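Local coordinates for putative type I restriction enzyme R protein (Bacteroides fragilis NCTC 9343, PDB 3EVY) that is a C-terminal fragment of a putative type I restriction enzyme R subunit, which is probably required for the ATP-dependent, random endonucleolytic cleavage of DNA but not for its modification, at residues Glu18-Met23 with Arg54-Leu59. Sequence-based numbering, arbitrary orientation.
Sequences ERFNEM and RAMLRL
Phe20 and Leu59 come closest along the backbone, CA to CA 6.4 Å, where segments 18-23 and 54-59 run nearly antiparallel, at 154°, with their axes 10.1 Å apart. Each segment is a piece of a longer helix, 12-30 and 43-63. Leu59 reaches across to helix 12-30. Its CD2 lies 3.6 Å from Phe20 CA, beside the backbone, and also meets Arg19 CB at the exposed rim. The same methyl is 3.3 Å from Met23 CE, a close approach for two methyl carbons. Met23 extends with CG anti to its backbone N. The chain then bends at chi3 (-47°), which brings CE back to Leu59. Its SD sits 4.1 Å from Ala55 CB. Met23 and Met56 pass alongside one another, running opposite ways, CG to CG 3.7 Å. The Phe20 ring presents its edge to helix 43-63. Met56 O lies in the ring plane, 3.5 Å from CE1, and Leu59 CG is also near that edge. Met56 SD stands obliquely to the ring, 5.0 Å from its centroid and 43° off the normal, a Met-aromatic contact. Phe81 touches both Phe20 and Met56, so helix 78-91 joins this core. Asn21, facing away from helix 43-63, hydrogen-bonds the backbone of Asp73 and Thr75. The contact is part of the helical packing in the C-terminal region of the R subunit. Apart from Met56 O at the ring edge, carbon and sulfur make up most of the contact. No hydrogen bond links the segments, so it probably relies on shape and burial.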
ATOM      1  N   GLU A  18      -5.443   3.799 -11.016  1.00 44.19           N
ATOM      2  CA  GLU A  18      -5.883   2.463 -11.413  1.00 46.08           C
ATOM      3  C   GLU A  18      -4.857   1.385 -11.056  1.00 45.59           C
ATOM      4  O   GLU A  18      -5.209   0.369 -10.487  1.00 45.84           O
ATOM      5  CB  GLU A  18      -6.139   2.444 -12.925  1.00 48.38           C
ATOM      6  CG  GLU A  18      -6.610   1.085 -13.393  1.00 56.34           C
ATOM      7  CD  GLU A  18      -6.841   1.058 -14.892  1.00 65.16           C
ATOM      8  OE1 GLU A  18      -7.243   2.117 -15.453  1.00 67.20           O
ATOM      9  OE2 GLU A  18      -6.591  -0.026 -15.487  1.00 71.25           O
ATOM     10  N   ARG A  19      -3.587   1.602 -11.399  1.00 44.94           N
ATOM     11  CA  ARG A  19      -2.493   0.775 -10.936  1.00 44.94           C
ATOM     12  C   ARG A  19      -2.458   0.629  -9.377  1.00 44.15           C
ATOM     13  O   ARG A  19      -2.198  -0.461  -8.860  1.00 44.16           O
ATOM     14  CB  ARG A  19      -1.133   1.359 -11.332  1.00 45.21           C
ATOM     15  CG  ARG A  19      -0.637   0.950 -12.702  1.00 51.98           C
ATOM     16  CD  ARG A  19       0.535   1.846 -13.205  1.00 59.87           C
ATOM     17  NE  ARG A  19       1.730   1.613 -12.391  1.00 64.58           N
ATOM     18  CZ  ARG A  19       2.787   2.417 -12.359  1.00 66.82           C
ATOM     19  NH1 ARG A  19       2.829   3.500 -13.127  1.00 68.30           N
ATOM     20  NH2 ARG A  19       3.815   2.115 -11.573  1.00 69.97           N
ATOM     21  N   PHE A  20      -2.610   1.730  -8.650  1.00 42.04           N
ATOM     22  CA  PHE A  20      -2.504   1.646  -7.151  1.00 40.93           C
ATOM     23  C   PHE A  20      -3.616   0.727  -6.631  1.00 41.05           C
ATOM     24  O   PHE A  20      -3.384  -0.117  -5.749  1.00 41.87           O
ATOM     25  CB  PHE A  20      -2.673   3.013  -6.460  1.00 38.60           C
ATOM     26  CG  PHE A  20      -2.602   2.887  -4.946  1.00 37.36           C
ATOM     27  CD1 PHE A  20      -1.386   2.844  -4.308  1.00 33.39           C
ATOM     28  CD2 PHE A  20      -3.736   2.604  -4.213  1.00 34.31           C
ATOM     29  CE1 PHE A  20      -1.315   2.601  -2.947  1.00 35.43           C
ATOM     30  CE2 PHE A  20      -3.660   2.401  -2.844  1.00 36.09           C
ATOM     31  CZ  PHE A  20      -2.472   2.403  -2.225  1.00 34.54           C
ATOM     32  N   ASN A  21      -4.811   0.889  -7.204  1.00 40.14           N
ATOM     33  CA  ASN A  21      -5.975   0.177  -6.694  1.00 42.69           C
ATOM     34  C   ASN A  21      -5.908  -1.336  -6.985  1.00 43.72           C
ATOM     35  O   ASN A  21      -6.390  -2.184  -6.184  1.00 43.74           O
ATOM     36  CB  ASN A  21      -7.281   0.808  -7.177  1.00 40.91           C
ATOM     37  CG  ASN A  21      -7.598   2.111  -6.473  1.00 41.57           C
ATOM     38  OD1 ASN A  21      -7.005   2.437  -5.406  1.00 37.71           O
ATOM     39  ND2 ASN A  21      -8.546   2.842  -7.008  1.00 39.05           N
ATOM     40  N   GLU A  22      -5.333  -1.682  -8.128  1.00 45.37           N
ATOM     41  CA  GLU A  22      -5.087  -3.103  -8.425  1.00 47.25           C
ATOM     42  C   GLU A  22      -4.051  -3.692  -7.517  1.00 46.80           C
ATOM     43  O   GLU A  22      -4.206  -4.839  -7.036  1.00 48.68           O
ATOM     44  CB  GLU A  22      -4.700  -3.299  -9.905  1.00 48.03           C
ATOM     45  CG  GLU A  22      -5.854  -2.984 -10.822  1.00 54.58           C
ATOM     46  CD  GLU A  22      -5.431  -2.814 -12.315  1.00 64.92           C
ATOM     47  OE1 GLU A  22      -4.207  -2.975 -12.643  1.00 68.54           O
ATOM     48  OE2 GLU A  22      -6.339  -2.497 -13.145  1.00 65.43           O
ATOM     49  N   MET A  23      -2.952  -2.966  -7.334  1.00 46.10           N
ATOM     50  CA  MET A  23      -1.896  -3.346  -6.387  1.00 47.55           C
ATOM     51  C   MET A  23      -2.482  -3.506  -4.983  1.00 47.07           C
ATOM     52  O   MET A  23      -2.157  -4.456  -4.295  1.00 48.01           O
ATOM     53  CB  MET A  23      -0.872  -2.251  -6.316  1.00 47.95           C
ATOM     54  CG  MET A  23       0.493  -2.598  -5.778  1.00 50.63           C
ATOM     55  SD  MET A  23       1.708  -1.252  -6.184  1.00 57.09           S
ATOM     56  CE  MET A  23       1.166  -1.149  -7.987  1.00 30.13           C
ATOM     57  N   ARG A  54       6.486  -1.435   0.058  1.00 37.91           N
ATOM     58  CA  ARG A  54       7.351  -0.350  -0.555  1.00 39.21           C
ATOM     59  C   ARG A  54       6.834   0.156  -1.882  1.00 39.03           C
ATOM     60  O   ARG A  54       6.783   1.355  -2.136  1.00 41.25           O
ATOM     61  CB  ARG A  54       8.814  -0.784  -0.754  1.00 39.81           C
ATOM     62  CG  ARG A  54       9.715   0.403  -1.249  1.00 43.42           C
ATOM     63  CD  ARG A  54      11.170   0.008  -1.278  1.00 55.60           C
ATOM     64  NE  ARG A  54      11.923   1.142  -1.804  1.00 60.05           N
ATOM     65  CZ  ARG A  54      13.195   1.091  -2.190  1.00 61.35           C
ATOM     66  NH1 ARG A  54      13.891  -0.040  -2.088  1.00 60.14           N
ATOM     67  NH2 ARG A  54      13.765   2.198  -2.650  1.00 62.14           N
ATOM     68  N   ALA A  55       6.410  -0.733  -2.747  1.00 38.89           N
ATOM     69  CA  ALA A  55       5.861  -0.349  -4.052  1.00 38.96           C
ATOM     70  C   ALA A  55       4.546   0.406  -3.967  1.00 37.66           C
ATOM     71  O   ALA A  55       4.278   1.304  -4.759  1.00 35.93           O
ATOM     72  CB  ALA A  55       5.635  -1.664  -4.996  1.00 38.53           C
ATOM     73  N   MET A  56       3.653  -0.044  -3.093  1.00 36.98           N
ATOM     74  CA  MET A  56       2.392   0.736  -2.830  1.00 37.61           C
ATOM     75  C   MET A  56       2.730   2.071  -2.252  1.00 36.92           C
ATOM     76  O   MET A  56       2.151   3.102  -2.641  1.00 38.01           O
ATOM     77  CB  MET A  56       1.506  -0.029  -1.763  1.00 36.11           C
ATOM     78  CG  MET A  56       0.559  -1.151  -2.330  1.00 40.19           C
ATOM     79  SD  MET A  56      -0.833  -1.358  -1.165  1.00 36.91           S
ATOM     80  CE  MET A  56      -0.009  -1.399   0.367  1.00 41.30           C
ATOM     81  N   LEU A  57       3.657   2.101  -1.285  1.00 37.56           N
ATOM     82  CA  LEU A  57       3.988   3.359  -0.617  1.00 36.23           C
ATOM     83  C   LEU A  57       4.529   4.414  -1.700  1.00 37.85           C
ATOM     84  O   LEU A  57       4.168   5.596  -1.688  1.00 34.18           O
ATOM     85  CB  LEU A  57       5.022   3.157   0.526  1.00 36.64           C
ATOM     86  CG  LEU A  57       5.649   4.504   0.997  1.00 37.61           C
ATOM     87  CD1 LEU A  57       4.554   5.502   1.647  1.00 36.87           C
ATOM     88  CD2 LEU A  57       6.804   4.281   2.017  1.00 39.42           C
ATOM     89  N   ARG A  58       5.362   3.957  -2.619  1.00 36.20           N
ATOM     90  CA  ARG A  58       5.968   4.846  -3.647  1.00 37.11           C
ATOM     91  C   ARG A  58       4.917   5.342  -4.614  1.00 37.41           C
ATOM     92  O   ARG A  58       4.915   6.542  -4.994  1.00 38.50           O
ATOM     93  CB  ARG A  58       7.096   4.104  -4.389  1.00 35.40           C
ATOM     94  CG  ARG A  58       8.369   3.953  -3.552  1.00 35.97           C
ATOM     95  CD  ARG A  58       9.473   3.139  -4.226  1.00 42.56           C
ATOM     96  NE  ARG A  58       9.895   3.764  -5.489  1.00 44.71           N
ATOM     97  CZ  ARG A  58      10.833   4.713  -5.594  1.00 48.15           C
ATOM     98  NH1 ARG A  58      11.497   5.162  -4.520  1.00 42.90           N
ATOM     99  NH2 ARG A  58      11.108   5.215  -6.804  1.00 51.19           N
ATOM    100  N   LEU A  59       3.956   4.476  -4.941  1.00 37.26           N
ATOM    101  CA  LEU A  59       2.938   4.821  -5.897  1.00 38.08           C
ATOM    102  C   LEU A  59       1.924   5.769  -5.216  1.00 36.97           C
ATOM    103  O   LEU A  59       1.416   6.743  -5.809  1.00 37.84           O
ATOM    104  CB  LEU A  59       2.257   3.541  -6.408  1.00 38.21           C
ATOM    105  CG  LEU A  59       1.127   3.575  -7.420  1.00 43.25           C
ATOM    106  CD1 LEU A  59       1.440   4.553  -8.567  1.00 48.03           C
ATOM    107  CD2 LEU A  59       0.941   2.106  -8.021  1.00 42.08           C
TER